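Local coordinates for putative protein-disulfide isomerase (Pseudomonas syringae pv. tomato, PDB 3GN3), which is of unknown function but, as a DsbA-family protein with a thioredoxin-like fold, may act as a thiol-disulfide oxidoreductase or isomerase, at residues A[7-12]-A[50-55]; A[66-71]-A[138-143]; A[74-79]-A[125-130]. One frame throughout, in Å; residues are numbered along the deposited sequence.

Interaction 1: A[7-12]-A[50-55]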
loop_
_atom_site.group_PDB
_atom_site.type_symbol
_atom_site.label_atom_id
_atom_site.label_comp_id
_atom_site.label_asym_id
_atom_site.label_seq_id
_atom_site.Cartn_x
_atom_site.Cartn_y
_atom_site.Cartn_z
ATOM N N ASP A 7 -10.662 8.523 -15.796
ATOM C CA ASP A 7 -11.083 7.805 -16.999
ATOM C C ASP A 7 -10.821 8.464 -18.370
ATOM O O ASP A 7 -11.522 8.171 -19.325
ATOM C CB ASP A 7 -12.545 7.313 -16.871
ATOM C CG ASP A 7 -13.578 8.465 -16.730
ATOM O OD1 ASP A 7 -14.774 8.133 -16.531
ATOM O OD2 ASP A 7 -13.224 9.672 -16.813
ATOM N N ALA A 8 -9.803 9.311 -18.487
ATOM C CA ALA A 8 -9.449 9.818 -19.811
ATOM C C ALA A 8 -8.960 8.651 -20.679
ATOM O O ALA A 8 -9.531 8.371 -21.749
ATOM C CB ALA A 8 -8.402 10.947 -19.747
ATOM N N LEU A 9 -7.935 7.955 -20.191
ATOM C CA LEU A 9 -7.258 6.938 -20.976
ATOM C C LEU A 9 -8.018 5.622 -20.879
ATOM O O LEU A 9 -7.537 4.658 -20.293
ATOM C CB LEU A 9 -5.820 6.801 -20.492
ATOM C CG LEU A 9 -4.807 7.809 -21.047
ATOM C CD1 LEU A 9 -5.423 9.154 -21.367
ATOM C CD2 LEU A 9 -3.607 7.953 -20.136
ATOM N N SER A 10 -9.214 5.606 -21.461
ATOM C CA SER A 10 -10.161 4.527 -21.268
ATOM C C SER A 10 -10.826 4.095 -22.590
ATOM O O SER A 10 -11.184 4.936 -23.400
ATOM C CB SER A 10 -11.211 4.972 -20.268
ATOM O OG SER A 10 -11.966 3.870 -19.812
ATOM N N TRP A 11 -10.960 2.789 -22.814
ATOM C CA TRP A 11 -11.550 2.265 -24.039
ATOM C C TRP A 11 -12.396 1.048 -23.708
ATOM O O TRP A 11 -12.112 0.309 -22.757
ATOM C CB TRP A 11 -10.486 1.858 -25.064
ATOM C CG TRP A 11 -9.670 2.969 -25.649
ATOM C CD1 TRP A 11 -9.884 3.608 -26.842
ATOM C CD2 TRP A 11 -8.485 3.553 -25.092
ATOM N NE1 TRP A 11 -8.913 4.561 -27.060
ATOM C CE2 TRP A 11 -8.042 4.552 -26.003
ATOM C CE3 TRP A 11 -7.755 3.340 -23.906
ATOM C CZ2 TRP A 11 -6.901 5.343 -25.765
ATOM C CZ3 TRP A 11 -6.608 4.129 -23.670
ATOM C CH2 TRP A 11 -6.201 5.117 -24.604
ATOM N N GLY A 12 -13.431 0.832 -24.512
ATOM C CA GLY A 12 -14.348 -0.269 -24.294
ATOM C C GLY A 12 -15.364 0.212 -23.297
ATOM O O GLY A 12 -15.196 1.278 -22.718
ATOM N N VAL A 50 -10.758 -1.197 -20.840
ATOM C CA VAL A 50 -9.313 -1.137 -20.703
ATOM C C VAL A 50 -8.912 0.290 -20.348
ATOM O O VAL A 50 -9.260 1.217 -21.061
ATOM C CB VAL A 50 -8.614 -1.551 -22.017
ATOM C CG1 VAL A 50 -7.125 -1.356 -21.927
ATOM C CG2 VAL A 50 -8.932 -3.007 -22.371
ATOM N N ARG A 51 -8.203 0.473 -19.235
ATOM C CA ARG A 51 -7.650 1.793 -18.888
ATOM C C ARG A 51 -6.145 1.740 -18.707
ATOM O O ARG A 51 -5.616 0.834 -18.053
ATOM C CB ARG A 51 -8.274 2.357 -17.617
ATOM C CG ARG A 51 -9.771 2.291 -17.595
ATOM C CD ARG A 51 -10.320 3.250 -16.599
ATOM N NE ARG A 51 -11.690 3.595 -16.936
ATOM C CZ ARG A 51 -12.712 3.425 -16.118
ATOM N NH1 ARG A 51 -12.515 2.934 -14.913
ATOM N NH2 ARG A 51 -13.923 3.757 -16.495
ATOM N N ILE A 52 -5.474 2.724 -19.286
ATOM C CA ILE A 52 -4.065 2.968 -19.049
ATOM C C ILE A 52 -3.854 3.928 -17.853
ATOM O O ILE A 52 -4.514 4.970 -17.749
ATOM C CB ILE A 52 -3.392 3.527 -20.314
ATOM C CG1 ILE A 52 -3.558 2.529 -21.462
ATOM C CG2 ILE A 52 -1.902 3.851 -20.052
ATOM C CD1 ILE A 52 -3.150 3.058 -22.835
ATOM N N ARG A 53 -2.951 3.556 -16.942
ATOM C CA ARG A 53 -2.469 4.488 -15.921
ATOM C C ARG A 53 -0.985 4.629 -16.149
ATOM O O ARG A 53 -0.317 3.669 -16.537
ATOM C CB ARG A 53 -2.708 4.008 -14.494
ATOM C CG ARG A 53 -3.963 3.209 -14.222
ATOM C CD ARG A 53 -5.185 3.905 -14.726
ATOM N NE ARG A 53 -6.403 3.555 -14.010
ATOM C CZ ARG A 53 -7.543 4.221 -14.169
ATOM N NH1 ARG A 53 -7.579 5.229 -15.020
ATOM N NH2 ARG A 53 -8.631 3.891 -13.478
ATOM N N LEU A 54 -0.465 5.826 -15.902
ATOM C CA LEU A 54 0.926 6.103 -16.200
ATOM C C LEU A 54 1.799 5.898 -14.963
ATOM O O LEU A 54 1.611 6.543 -13.925
ATOM C CB LEU A 54 1.052 7.511 -16.801
ATOM C CG LEU A 54 0.213 7.668 -18.081
ATOM C CD1 LEU A 54 0.146 9.112 -18.498
ATOM C CD2 LEU A 54 0.716 6.783 -19.230
ATOM N N GLN A 55 2.720 4.952 -15.066
ATOM C CA GLN A 55 3.618 4.603 -13.974
ATOM C C GLN A 55 4.964 5.200 -14.300
ATOM O O GLN A 55 5.780 4.567 -14.991
ATOM C CB GLN A 55 3.734 3.072 -13.863
ATOM C CG GLN A 55 4.835 2.541 -12.912
ATOM C CD GLN A 55 4.439 2.633 -11.451
ATOM O OE1 GLN A 55 3.456 3.293 -11.103
ATOM N NE2 GLN A 55 5.189 1.960 -10.588
#
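Ser10 and Arg51 form a non-hydrogen-bonded pair where strand 10-12 runs antiparallel to strand 50-54, at one edge of the central sheet of a thioredoxin-like fold. The next pair, Trp11 and Val50, is hydrogen-bonded. Trp11 N donates to Val50 O at 2.9 Å, and Val50 N donates to Trp11 O at 2.8 Å. A third bond, Ile52 N to Leu9 O at 3.0 Å, carries the ladder into the inverse gamma turn centred on Leu9.

On the face carrying Ser10 and Arg51, Arg51 NE donates to Ser10 OG at 2.9 Å. The Ser10 hydroxyl is trans to its own backbone N (chi1 -166°), which turns it to the extended Arg51 chain. It meets the guanidinium near the edge, 16° out of plane. Asp7 CB lies over one guanidinium face, 3.8 Å from Arg51 NE. The Asp7 carboxylate is well off that plane and makes no salt bridge, though its charge may still favour the arginine.

On the other face, Trp11 CZ3 meets Ile52 CD1 at 3.7 Å, with the indole slanting across the isoleucine. Glu81 accepts a hydrogen bond from Trp11 NE1, and Lys80 makes a cation-pi contact with the ring. Met87 of helix 79-92 packs on Leu9, Ile52 and Leu54. Leu9 CD2 and Leu54 CD1 lie 4.3 Å apart.

Interaction 2: A[66-71]-A[138-143]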
loop_
_atom_site.group_PDB
_atom_site.type_symbol
_atom_site.label_atom_id
_atom_site.label_comp_id
_atom_site.label_asym_id
_atom_site.label_seq_id
_atom_site.Cartn_x
_atom_site.Cartn_y
_atom_site.Cartn_z
ATOM N N ILE A 66 8.053 13.116 -20.478
ATOM C CA ILE A 66 7.259 12.280 -21.375
ATOM C C ILE A 66 5.846 12.025 -20.859
ATOM O O ILE A 66 4.883 12.146 -21.612
ATOM C CB ILE A 66 8.000 10.969 -21.731
ATOM C CG1 ILE A 66 9.276 11.305 -22.515
ATOM C CG2 ILE A 66 7.076 10.019 -22.525
ATOM C CD1 ILE A 66 10.312 10.188 -22.557
ATOM N N VAL A 67 5.708 11.713 -19.580
ATOM C CA VAL A 67 4.372 11.512 -18.995
ATOM C C VAL A 67 3.528 12.788 -19.115
ATOM O O VAL A 67 2.338 12.719 -19.469
ATOM C CB VAL A 67 4.421 10.995 -17.505
ATOM C CG1 VAL A 67 3.047 11.062 -16.839
ATOM C CG2 VAL A 67 4.967 9.577 -17.438
ATOM N N ARG A 68 4.141 13.942 -18.820
ATOM C CA ARG A 68 3.456 15.229 -18.970
ATOM C C ARG A 68 2.973 15.443 -20.431
ATOM O O ARG A 68 1.823 15.845 -20.651
ATOM C CB ARG A 68 4.336 16.394 -18.472
ATOM C CG ARG A 68 3.566 17.695 -18.204
ATOM C CD ARG A 68 4.468 18.821 -17.671
ATOM N NE ARG A 68 3.799 20.123 -17.688
ATOM C CZ ARG A 68 2.966 20.572 -16.749
ATOM N NH1 ARG A 68 2.694 19.840 -15.681
ATOM N NH2 ARG A 68 2.384 21.764 -16.881
ATOM N N CYS A 69 3.829 15.141 -21.411
ATOM C CA CYS A 69 3.430 15.176 -22.817
ATOM C C CYS A 69 2.210 14.335 -23.123
ATOM O O CYS A 69 1.324 14.769 -23.896
ATOM C CB CYS A 69 4.544 14.677 -23.700
ATOM S SG CYS A 69 5.915 15.826 -23.746
ATOM N N ILE A 70 2.167 13.128 -22.547
ATOM C CA ILE A 70 1.059 12.229 -22.813
ATOM C C ILE A 70 -0.216 12.858 -22.286
ATOM O O ILE A 70 -1.237 12.904 -22.973
ATOM C CB ILE A 70 1.283 10.816 -22.214
ATOM C CG1 ILE A 70 2.428 10.125 -22.944
ATOM C CG2 ILE A 70 -0.003 9.982 -22.279
ATOM C CD1 ILE A 70 3.157 9.118 -22.086
ATOM N N LEU A 71 -0.147 13.360 -21.064
ATOM C CA LEU A 71 -1.316 13.943 -20.442
ATOM C C LEU A 71 -1.675 15.291 -21.081
ATOM O O LEU A 71 -2.852 15.672 -21.096
ATOM C CB LEU A 71 -1.131 14.033 -18.929
ATOM C CG LEU A 71 -1.236 12.648 -18.286
ATOM C CD1 LEU A 71 -0.700 12.621 -16.834
ATOM C CD2 LEU A 71 -2.660 12.121 -18.365
ATOM N N HIS A 138 -1.842 18.362 -12.046
ATOM C CA HIS A 138 -2.851 17.570 -11.350
ATOM C C HIS A 138 -3.113 16.199 -11.964
ATOM O O HIS A 138 -3.313 15.228 -11.231
ATOM C CB HIS A 138 -4.140 18.371 -11.162
ATOM C CG HIS A 138 -3.970 19.530 -10.240
ATOM N ND1 HIS A 138 -3.804 20.827 -10.691
ATOM C CD2 HIS A 138 -3.856 19.584 -8.891
ATOM C CE1 HIS A 138 -3.631 21.633 -9.659
ATOM N NE2 HIS A 138 -3.655 20.902 -8.556
ATOM N N ALA A 139 -3.098 16.118 -13.296
ATOM C CA ALA A 139 -3.224 14.838 -14.000
ATOM C C ALA A 139 -2.031 13.943 -13.685
ATOM O O ALA A 139 -2.225 12.780 -13.319
ATOM C CB ALA A 139 -3.377 15.037 -15.518
ATOM N N VAL A 140 -0.818 14.488 -13.819
ATOM C CA VAL A 140 0.409 13.810 -13.384
ATOM C C VAL A 140 0.326 13.343 -11.920
ATOM O O VAL A 140 0.683 12.211 -11.601
ATOM C CB VAL A 140 1.666 14.696 -13.573
ATOM C CG1 VAL A 140 2.946 13.924 -13.170
ATOM C CG2 VAL A 140 1.772 15.216 -15.022
ATOM N N LYS A 141 -0.165 14.211 -11.039
ATOM C CA LYS A 141 -0.324 13.853 -9.628
ATOM C C LYS A 141 -1.334 12.747 -9.444
ATOM O O LYS A 141 -1.120 11.871 -8.603
ATOM C CB LYS A 141 -0.688 15.064 -8.745
ATOM C CG LYS A 141 0.527 15.880 -8.341
ATOM C CD LYS A 141 0.180 17.334 -8.178
ATOM C CE LYS A 141 1.281 18.042 -7.414
ATOM N NZ LYS A 141 0.759 19.248 -6.691
ATOM N N TRP A 142 -2.423 12.792 -10.219
ATOM C CA TRP A 142 -3.502 11.813 -10.062
ATOM C C TRP A 142 -3.017 10.376 -10.351
ATOM O O TRP A 142 -3.267 9.460 -9.557
ATOM C CB TRP A 142 -4.732 12.140 -10.919
ATOM C CG TRP A 142 -5.847 11.198 -10.545
ATOM C CD1 TRP A 142 -6.798 11.409 -9.592
ATOM C CD2 TRP A 142 -6.078 9.871 -11.053
ATOM N NE1 TRP A 142 -7.624 10.309 -9.486
ATOM C CE2 TRP A 142 -7.196 9.343 -10.357
ATOM C CE3 TRP A 142 -5.447 9.074 -12.010
ATOM C CZ2 TRP A 142 -7.698 8.048 -10.591
ATOM C CZ3 TRP A 142 -5.961 7.766 -12.254
ATOM C CH2 TRP A 142 -7.075 7.283 -11.549
ATOM N N HIS A 143 -2.329 10.199 -11.487
ATOM C CA HIS A 143 -1.771 8.903 -11.860
ATOM C C HIS A 143 -0.803 8.392 -10.811
ATOM O O HIS A 143 -0.940 7.266 -10.336
ATOM C CB HIS A 143 -1.122 8.980 -13.233
ATOM C CG HIS A 143 -2.126 9.035 -14.338
ATOM N ND1 HIS A 143 -2.549 7.911 -15.014
ATOM C CD2 HIS A 143 -2.842 10.071 -14.842
ATOM C CE1 HIS A 143 -3.459 8.256 -15.908
ATOM N NE2 HIS A 143 -3.660 9.559 -15.817
#
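Leu71 reaches from helix 66-71 toward helix 138-143. Both its methyls touch Ala139 CB and the His143 ring, and CD1 also reaches Val140. The helix axes cross at 111° and come within 9.7 Å. This joins two helices of the helical part of the DsbA-like fold.

Leu71 CD1 sits against the Ala139 methyl and the backbone beside it. It lies 3.5 Å from Val140 N and 3.8 Å from Ala139 CB. Val140 CG2 closes one side, 4.0 Å from Leu71 CD1. The valine rotamer (chi1 -177°) turns CG2 to Leu71 and Arg68, and CG2 reaches Arg68 CA at 4.3 Å. Leu71 CD2 lies 3.7 Å from His143 NE2. The leucine and histidine side chains come from opposite directions, and the methyl meets the ring obliquely.

The imidazole has other neighbours. Trp142 CE3 lies 4.0 Å above one face, offset toward the rim, and Ala139 O lies in plane at an edge. Outside the pair, Arg68 NE bonds to Phe131 O, and Trp59 of the second subunit packs on Val140.

No hydrogen bond crosses between the helices, so the contact is essentially apolar. His143 ND1 accepts a bond from the backbone N of Leu54. If the ring is neutral, its proton is therefore probably on NE2, the atom that Leu71 CD2 touches.

Interaction 3: A[74-79]-A[125-130]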
loop_
_atom_site.group_PDB
_atom_site.type_symbol
_atom_site.label_atom_id
_atom_site.label_comp_id
_atom_site.label_asym_id
_atom_site.label_seq_id
_atom_site.Cartn_x
_atom_site.Cartn_y
_atom_site.Cartn_z
ATOM N N ALA A 74 -3.758 14.471 -24.091
ATOM C CA ALA A 74 -5.125 14.134 -23.729
ATOM C C ALA A 74 -6.007 15.355 -23.611
ATOM O O ALA A 74 -7.214 15.192 -23.474
ATOM C CB ALA A 74 -5.178 13.328 -22.442
ATOM N N THR A 75 -5.414 16.557 -23.627
ATOM C CA THR A 75 -6.182 17.820 -23.505
ATOM C C THR A 75 -6.516 18.452 -24.855
ATOM O O THR A 75 -7.423 19.265 -24.921
ATOM C CB THR A 75 -5.508 18.919 -22.600
ATOM O OG1 THR A 75 -4.260 19.350 -23.182
ATOM C CG2 THR A 75 -5.297 18.430 -21.155
ATOM N N LEU A 76 -5.770 18.097 -25.907
ATOM C CA LEU A 76 -6.102 18.431 -27.294
ATOM C C LEU A 76 -7.493 17.916 -27.722
ATOM O O LEU A 76 -8.127 17.135 -26.996
ATOM C CB LEU A 76 -5.050 17.828 -28.211
ATOM C CG LEU A 76 -3.601 18.176 -27.892
ATOM C CD1 LEU A 76 -2.633 17.564 -28.917
ATOM C CD2 LEU A 76 -3.420 19.694 -27.805
ATOM N N GLU A 77 -7.962 18.338 -28.902
ATOM C CA GLU A 77 -9.296 17.901 -29.403
ATOM C C GLU A 77 -9.445 16.365 -29.540
ATOM O O GLU A 77 -10.505 15.817 -29.249
ATOM C CB GLU A 77 -9.671 18.598 -30.724
ATOM N N GLY A 78 -8.387 15.677 -29.979
ATOM C CA GLY A 78 -8.434 14.219 -30.104
ATOM C C GLY A 78 -8.368 13.388 -28.820
ATOM O O GLY A 78 -8.383 12.155 -28.893
ATOM N N GLY A 79 -8.294 14.050 -27.656
ATOM C CA GLY A 79 -8.218 13.389 -26.343
ATOM C C GLY A 79 -7.301 12.169 -26.222
ATOM O O GLY A 79 -6.076 12.213 -26.523
ATOM N N LEU A 125 1.939 15.896 -33.564
ATOM C CA LEU A 125 1.049 16.737 -32.748
ATOM C C LEU A 125 1.809 17.931 -32.172
ATOM O O LEU A 125 3.019 17.858 -31.936
ATOM C CB LEU A 125 0.421 15.942 -31.608
ATOM C CG LEU A 125 -0.683 14.931 -31.870
ATOM C CD1 LEU A 125 -0.893 14.059 -30.619
ATOM C CD2 LEU A 125 -1.971 15.616 -32.268
ATOM N N ALA A 126 1.092 19.028 -31.959
ATOM C CA ALA A 126 1.672 20.223 -31.368
ATOM C C ALA A 126 1.381 20.151 -29.869
ATOM O O ALA A 126 0.221 20.125 -29.453
ATOM C CB ALA A 126 1.060 21.463 -31.992
ATOM N N LEU A 127 2.434 20.097 -29.060
ATOM C CA LEU A 127 2.273 19.790 -27.635
ATOM C C LEU A 127 2.738 20.888 -26.685
ATOM O O LEU A 127 2.136 21.068 -25.615
ATOM C CB LEU A 127 2.978 18.477 -27.290
ATOM C CG LEU A 127 2.438 17.235 -27.985
ATOM C CD1 LEU A 127 3.421 16.091 -27.839
ATOM C CD2 LEU A 127 1.046 16.856 -27.475
ATOM N N ALA A 128 3.801 21.598 -27.083
ATOM C CA ALA A 128 4.438 22.638 -26.267
ATOM C C ALA A 128 3.433 23.511 -25.542
ATOM O O ALA A 128 3.482 23.629 -24.316
ATOM C CB ALA A 128 5.402 23.498 -27.092
ATOM N N GLU A 129 2.508 24.113 -26.271
ATOM C CA GLU A 129 1.571 24.999 -25.608
ATOM C C GLU A 129 0.814 24.264 -24.516
ATOM O O GLU A 129 0.827 24.705 -23.370
ATOM C CB GLU A 129 0.605 25.662 -26.580
ATOM C CG GLU A 129 -0.231 26.714 -25.876
ATOM C CD GLU A 129 -1.236 27.393 -26.787
ATOM O OE1 GLU A 129 -0.917 27.607 -27.992
ATOM O OE2 GLU A 129 -2.342 27.727 -26.287
ATOM N N ALA A 130 0.189 23.139 -24.874
ATOM C CA ALA A 130 -0.584 22.327 -23.937
ATOM C C ALA A 130 0.252 21.850 -22.746
ATOM O O ALA A 130 -0.240 21.791 -21.619
ATOM C CB ALA A 130 -1.224 21.151 -24.656
#
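Leu76 is the bump of this contact, and the bend of residues 125-130 is the hollow. The leucine projects from the loop between helices 63-73 and 79-92, in the helical part of the DsbA-like fold. Chi1 of -54° puts CG on the side of the other segment, and both methyls reach it.

Leu76 CD1 has the most partners. It lies 3.9 Å from Leu125 CD2 and 4.0 Å from Leu127 CD2, and the two leucines meet it from directions roughly at right angles. The Leu76 and Leu125 side chains pass each other at a slant. Ala126 O touches both Leu76 methyls, 3.9 Å from CD1 and 4.0 Å from CD2. Leu76 CD2 fills the other end of the hollow, 4.1 Å from Ala130 CB at the start of helix 128-132.

Thr75 makes a smaller bump beside it. Its OG1 touches Ala130 CB at 3.8 Å, so this one methyl meets both loop residues. The hydroxyl also bonds to Ala72 O, which ties the loop back to the end of helix 63-73. A type I turn from Leu76 to Gly79 follows, with Gly79 N bonded to Leu76 O at 3.2 Å.

No hydrogen bond joins the two segments, and the contact lies at the surface. Glu120 of helix 112-123 accepts bonds from Leu127 N and Ala128 N, which probably steadies the bend. Leu125 and Leu127 rest on Val86 of helix 79-92, while Leu127 also touches Ala73 and Ala130 touches Ala72, both of helix 63-73.

Interactions 1 and 2 touch, with centres about 12 Å apart. Leu54 joins them: its CD1 lies 3.8 Å from Leu71 CG, and its N lies 3.1 Å from His143 ND1. Interaction 3 meets interaction 2 lightly, where Leu127 CD2 comes within 4.2 Å of Cys69 O; their centres are about 13 Å apart. In sequence, both segments of interaction 3 fall between those of interaction 2. Interactions 1 and 3 do not touch, and their centres are about 17 Å apart. Helix 79-92 packs against both. Ile66 and Ile70 of interaction 2 pack on Thr25 and Pro24, just before helix 27-33, probably near the redox site, as in DsbA relatives.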